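Long-range contact in PlaB phospholipase (Legionella pneumophila, PDB 6ZTI), which probably hydrolyses phospholipids as a virulence-associated alpha/beta hydrolase whose activity is controlled by NAD(H)-mediated tetramerization: residues V223-L235 and V247-V260. Residues are numbered along the deposited sequence; the frame is centred on the assembly and turned at random.
Sequences VAATNMNYSLLKL and VAKMTRTQPMAFGV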
loop_
_atom_site.group_PDB
_atom_site.type_symbol
_atom_site.label_atom_id
_atom_site.label_comp_id
_atom_site.label_asym_id
_atom_site.label_seq_id
_atom_site.Cartn_x
_atom_site.Cartn_y
_atom_site.Cartn_z
ATOM N N VAL B 223 -11.025 17.835 25.724
ATOM C CA VAL B 223 -11.502 19.182 26.042
ATOM C C VAL B 223 -10.875 20.193 25.095
ATOM O O VAL B 223 -11.545 21.072 24.549
ATOM C CB VAL B 223 -11.198 19.536 27.510
ATOM C CG1 VAL B 223 -11.601 20.978 27.817
ATOM C CG2 VAL B 223 -11.892 18.583 28.471
ATOM N N ALA B 224 -9.562 20.110 24.919
ATOM C CA ALA B 224 -8.894 21.094 24.087
ATOM C C ALA B 224 -9.362 21.028 22.642
ATOM O O ALA B 224 -9.350 22.049 21.948
ATOM C CB ALA B 224 -7.373 20.908 24.149
ATOM N N ALA B 225 -9.782 19.853 22.169
ATOM C CA ALA B 225 -10.273 19.754 20.802
ATOM C C ALA B 225 -11.700 20.256 20.631
ATOM O O ALA B 225 -12.178 20.314 19.491
ATOM C CB ALA B 225 -10.205 18.318 20.303
ATOM N N THR B 226 -12.397 20.615 21.714
ATOM C CA THR B 226 -13.725 21.202 21.563
ATOM C C THR B 226 -13.681 22.722 21.460
ATOM O O THR B 226 -14.613 23.326 20.918
ATOM C CB THR B 226 -14.655 20.844 22.733
ATOM O OG1 THR B 226 -14.244 21.531 23.926
ATOM C CG2 THR B 226 -14.699 19.360 23.002
ATOM N N ASN B 227 -12.628 23.343 21.974
ATOM C CA ASN B 227 -12.615 24.773 22.225
ATOM C C ASN B 227 -12.453 25.551 20.925
ATOM O O ASN B 227 -11.491 25.342 20.180
ATOM C CB ASN B 227 -11.480 25.107 23.185
ATOM C CG ASN B 227 -11.703 26.394 23.925
ATOM O OD1 ASN B 227 -12.468 27.253 23.499
ATOM N ND2 ASN B 227 -11.017 26.542 25.046
ATOM N N MET B 228 -13.372 26.477 20.671
ATOM C CA MET B 228 -13.232 27.353 19.511
ATOM C C MET B 228 -12.363 28.573 19.781
ATOM O O MET B 228 -12.238 29.428 18.899
ATOM C CB MET B 228 -14.612 27.787 19.029
ATOM C CG MET B 228 -15.361 26.659 18.385
ATOM S SD MET B 228 -14.584 26.054 16.884
ATOM C CE MET B 228 -14.623 27.548 15.887
ATOM N N ASN B 229 -11.779 28.680 20.969
ATOM C CA ASN B 229 -10.756 29.679 21.269
ATOM C C ASN B 229 -9.419 29.016 20.968
ATOM O O ASN B 229 -8.961 28.160 21.726
ATOM C CB ASN B 229 -10.830 30.135 22.728
ATOM C CG ASN B 229 -12.169 30.772 23.086
ATOM O OD1 ASN B 229 -12.505 31.858 22.612
ATOM N ND2 ASN B 229 -12.920 30.113 23.945
ATOM N N TYR B 230 -8.811 29.364 19.833
ATOM C CA TYR B 230 -7.529 28.786 19.454
ATOM C C TYR B 230 -6.757 29.802 18.625
ATOM O O TYR B 230 -7.313 30.788 18.133
ATOM C CB TYR B 230 -7.699 27.482 18.665
ATOM C CG TYR B 230 -8.590 27.614 17.440
ATOM C CD1 TYR B 230 -9.961 27.463 17.554
ATOM C CD2 TYR B 230 -8.067 27.875 16.176
ATOM C CE1 TYR B 230 -10.789 27.575 16.465
ATOM C CE2 TYR B 230 -8.908 27.979 15.062
ATOM C CZ TYR B 230 -10.272 27.831 15.230
ATOM O OH TYR B 230 -11.155 27.943 14.187
ATOM N N SER B 231 -5.474 29.521 18.431
ATOM C CA SER B 231 -4.595 30.368 17.641
ATOM C C SER B 231 -3.980 29.570 16.506
ATOM O O SER B 231 -3.811 28.354 16.604
ATOM C CB SER B 231 -3.486 30.947 18.490
ATOM O OG SER B 231 -4.000 31.920 19.390
ATOM N N LEU B 232 -3.646 30.277 15.432
ATOM C CA LEU B 232 -2.842 29.758 14.338
ATOM C C LEU B 232 -1.521 30.519 14.340
ATOM O O LEU B 232 -1.509 31.742 14.172
ATOM C CB LEU B 232 -3.561 29.919 12.999
ATOM C CG LEU B 232 -2.708 29.706 11.753
ATOM C CD1 LEU B 232 -2.105 28.324 11.748
ATOM C CD2 LEU B 232 -3.532 29.925 10.496
ATOM N N LEU B 233 -0.421 29.799 14.548
ATOM C CA LEU B 233 0.924 30.359 14.569
ATOM C C LEU B 233 1.605 29.952 13.278
ATOM O O LEU B 233 1.723 28.755 12.982
ATOM C CB LEU B 233 1.709 29.861 15.777
ATOM C CG LEU B 233 3.227 30.099 15.828
ATOM C CD1 LEU B 233 3.571 31.564 16.023
ATOM C CD2 LEU B 233 3.814 29.297 16.950
ATOM N N LYS B 234 2.023 30.947 12.502
ATOM C CA LYS B 234 2.772 30.724 11.275
ATOM C C LYS B 234 4.238 31.055 11.525
ATOM O O LYS B 234 4.567 32.177 11.933
ATOM C CB LYS B 234 2.235 31.581 10.134
ATOM C CG LYS B 234 0.842 31.242 9.670
ATOM C CD LYS B 234 0.470 32.132 8.483
ATOM C CE LYS B 234 -0.968 31.929 8.031
ATOM N NZ LYS B 234 -1.189 30.581 7.433
ATOM N N LEU B 235 5.106 30.077 11.273
ATOM C CA LEU B 235 6.557 30.217 11.373
ATOM C C LEU B 235 7.139 29.993 9.990
ATOM O O LEU B 235 7.097 28.870 9.469
ATOM C CB LEU B 235 7.159 29.217 12.355
ATOM C CG LEU B 235 6.552 29.155 13.751
ATOM C CD1 LEU B 235 7.252 28.064 14.554
ATOM C CD2 LEU B 235 6.656 30.510 14.434
ATOM N N VAL B 247 10.326 34.105 10.869
ATOM C CA VAL B 247 9.328 35.150 11.043
ATOM C C VAL B 247 8.074 34.490 11.598
ATOM O O VAL B 247 7.615 33.468 11.075
ATOM C CB VAL B 247 9.054 35.870 9.717
ATOM C CG1 VAL B 247 7.955 36.924 9.872
ATOM C CG2 VAL B 247 10.343 36.497 9.203
ATOM N N ALA B 248 7.553 35.036 12.687
ATOM C CA ALA B 248 6.395 34.476 13.355
ATOM C C ALA B 248 5.207 35.420 13.240
ATOM O O ALA B 248 5.348 36.645 13.340
ATOM C CB ALA B 248 6.698 34.194 14.827
ATOM N N LYS B 249 4.038 34.838 13.015
ATOM C CA LYS B 249 2.789 35.579 12.997
ATOM C C LYS B 249 1.746 34.717 13.676
ATOM O O LYS B 249 1.598 33.549 13.319
ATOM C CB LYS B 249 2.339 35.917 11.575
ATOM C CG LYS B 249 0.860 36.327 11.491
ATOM C CD LYS B 249 0.596 37.206 10.279
ATOM C CE LYS B 249 -0.892 37.469 10.087
ATOM N NZ LYS B 249 -1.205 37.936 8.702
ATOM N N MET B 250 1.027 35.278 14.643
ATOM C CA MET B 250 -0.008 34.541 15.349
ATOM C C MET B 250 -1.339 35.244 15.157
ATOM O O MET B 250 -1.426 36.471 15.261
ATOM C CB MET B 250 0.318 34.407 16.835
ATOM C CG MET B 250 -0.703 33.584 17.614
ATOM S SD MET B 250 -0.253 33.360 19.344
ATOM C CE MET B 250 0.864 31.976 19.232
ATOM N N THR B 251 -2.363 34.463 14.851
ATOM C CA THR B 251 -3.720 34.967 14.731
ATOM C C THR B 251 -4.610 34.101 15.604
ATOM O O THR B 251 -4.371 32.901 15.774
ATOM C CB THR B 251 -4.219 34.971 13.279
ATOM O OG1 THR B 251 -4.208 33.643 12.760
ATOM C CG2 THR B 251 -3.333 35.848 12.403
ATOM N N ARG B 252 -5.619 34.724 16.186
ATOM C CA ARG B 252 -6.477 34.058 17.145
ATOM C C ARG B 252 -7.937 34.293 16.784
ATOM O O ARG B 252 -8.302 35.345 16.251
ATOM C CB ARG B 252 -6.166 34.568 18.560
ATOM C CG ARG B 252 -6.648 33.684 19.633
ATOM C CD ARG B 252 -6.183 34.149 20.986
ATOM N NE ARG B 252 -7.021 33.564 22.019
ATOM C CZ ARG B 252 -6.850 32.356 22.540
ATOM N NH1 ARG B 252 -5.847 31.583 22.153
ATOM N NH2 ARG B 252 -7.690 31.928 23.470
ATOM N N THR B 253 -8.770 33.298 17.074
ATOM C CA THR B 253 -10.202 33.450 16.896
ATOM C C THR B 253 -10.736 34.491 17.874
ATOM O O THR B 253 -10.108 34.804 18.885
ATOM C CB THR B 253 -10.921 32.127 17.141
ATOM O OG1 THR B 253 -10.564 31.635 18.440
ATOM C CG2 THR B 253 -10.543 31.099 16.116
ATOM N N GLN B 254 -11.920 35.012 17.571
ATOM C CA GLN B 254 -12.606 35.873 18.511
ATOM C C GLN B 254 -13.035 35.054 19.721
ATOM O O GLN B 254 -13.209 33.840 19.621
ATOM C CB GLN B 254 -13.816 36.521 17.849
ATOM C CG GLN B 254 -13.446 37.482 16.736
ATOM C CD GLN B 254 -12.646 38.660 17.246
ATOM O OE1 GLN B 254 -11.509 38.892 16.824
ATOM N NE2 GLN B 254 -13.236 39.407 18.165
ATOM N N PRO B 255 -13.197 35.689 20.876
ATOM C CA PRO B 255 -13.620 34.946 22.065
ATOM C C PRO B 255 -14.945 34.235 21.838
ATOM O O PRO B 255 -15.897 34.805 21.297
ATOM C CB PRO B 255 -13.757 36.038 23.136
ATOM C CG PRO B 255 -12.927 37.178 22.649
ATOM C CD PRO B 255 -13.027 37.129 21.155
ATOM N N MET B 256 -15.012 32.987 22.287
ATOM C CA MET B 256 -16.259 32.239 22.304
ATOM C C MET B 256 -16.479 31.643 23.687
ATOM O O MET B 256 -15.541 31.134 24.312
ATOM C CB MET B 256 -16.255 31.116 21.251
ATOM C CG MET B 256 -17.606 30.407 21.110
ATOM S SD MET B 256 -17.727 29.164 19.781
ATOM C CE MET B 256 -17.461 30.195 18.334
ATOM N N ALA B 257 -17.726 31.700 24.150
ATOM C CA ALA B 257 -18.097 31.077 25.411
ATOM C C ALA B 257 -17.636 29.624 25.444
ATOM O O ALA B 257 -17.762 28.891 24.461
ATOM C CB ALA B 257 -19.617 31.152 25.600
ATOM N N PHE B 258 -17.087 29.214 26.583
ATOM C CA PHE B 258 -16.494 27.890 26.716
ATOM C C PHE B 258 -16.635 27.440 28.155
ATOM O O PHE B 258 -16.133 28.103 29.066
ATOM C CB PHE B 258 -15.017 27.896 26.296
ATOM C CG PHE B 258 -14.321 26.581 26.502
ATOM C CD1 PHE B 258 -14.653 25.488 25.731
ATOM C CD2 PHE B 258 -13.339 26.436 27.474
ATOM C CE1 PHE B 258 -14.033 24.278 25.918
ATOM C CE2 PHE B 258 -12.716 25.240 27.658
ATOM C CZ PHE B 258 -13.064 24.152 26.877
ATOM N N GLY B 259 -17.287 26.308 28.353
ATOM C CA GLY B 259 -17.472 25.764 29.680
ATOM C C GLY B 259 -17.195 24.282 29.698
ATOM O O GLY B 259 -17.626 23.547 28.809
ATOM N N VAL B 260 -16.461 23.847 30.713
ATOM C CA VAL B 260 -16.282 22.435 31.026
ATOM C C VAL B 260 -17.203 22.132 32.205
ATOM O O VAL B 260 -16.966 22.588 33.328
ATOM C CB VAL B 260 -14.818 22.101 31.341
ATOM C CG1 VAL B 260 -14.652 20.632 31.658
ATOM C CG2 VAL B 260 -13.890 22.495 30.170
HETATM O O HOH W 1 -14.961 27.792 22.837
HETATM O O HOH W 2 -13.932 31.522 18.446
HETATM O O HOH W 3 -10.523 33.309 21.295
HETATM O O HOH W 4 -1.088 33.390 11.708
#
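Val223 sends CG1 to the edge of the Phe258 ring, 3.6 Å from CZ, and the same methyl touches CG2 of Val260. Thr226 OG1 lies at that edge too. The amide of Asn227 stacks on one face of Phe258, the two planes 13° apart, with ND2 over the ring centre; its OD1 takes the backbone N of Asn229, making an Asx turn. The side chain of Met228 runs alongside that of Met256, Met228 CB 3.5 Å from Met256 SD.

Asn229 reads the backbone of Met256 with both ends of its amide: OD1 accepts from N and ND2 gives to O, each 2.8 Å long, while Asn227 OD1 takes a further ND2 bond, so the amide cannot flip without losing them. Thr253, with OG1 between its own N and carbonyl carbon (chi1 55°), donates to Met228 O at 2.8 Å and accepts from Tyr230 N, which leaves CG2 to press on the Tyr230 ring as a CH-pi contact.

From Ser231 on, the chain pairs with 247-252 as an antiparallel hairpin, Leu232–Thr251 and Lys234–Lys249 being hydrogen-bonded pairs. Ser231 OG receives a weak bond from Arg252 NH1; NH2 of that arginine salt-bridges Glu451.

Strand 452-463 flanks 231-238 in the mixed sheet, and helix 171-180 packs on Met228, Tyr230 and Leu232. Residues 223-229, leading into that sheet, pack on 256-260, where the chain enters 257-261, an outermost strand of the parallel sheet, beside 191-197.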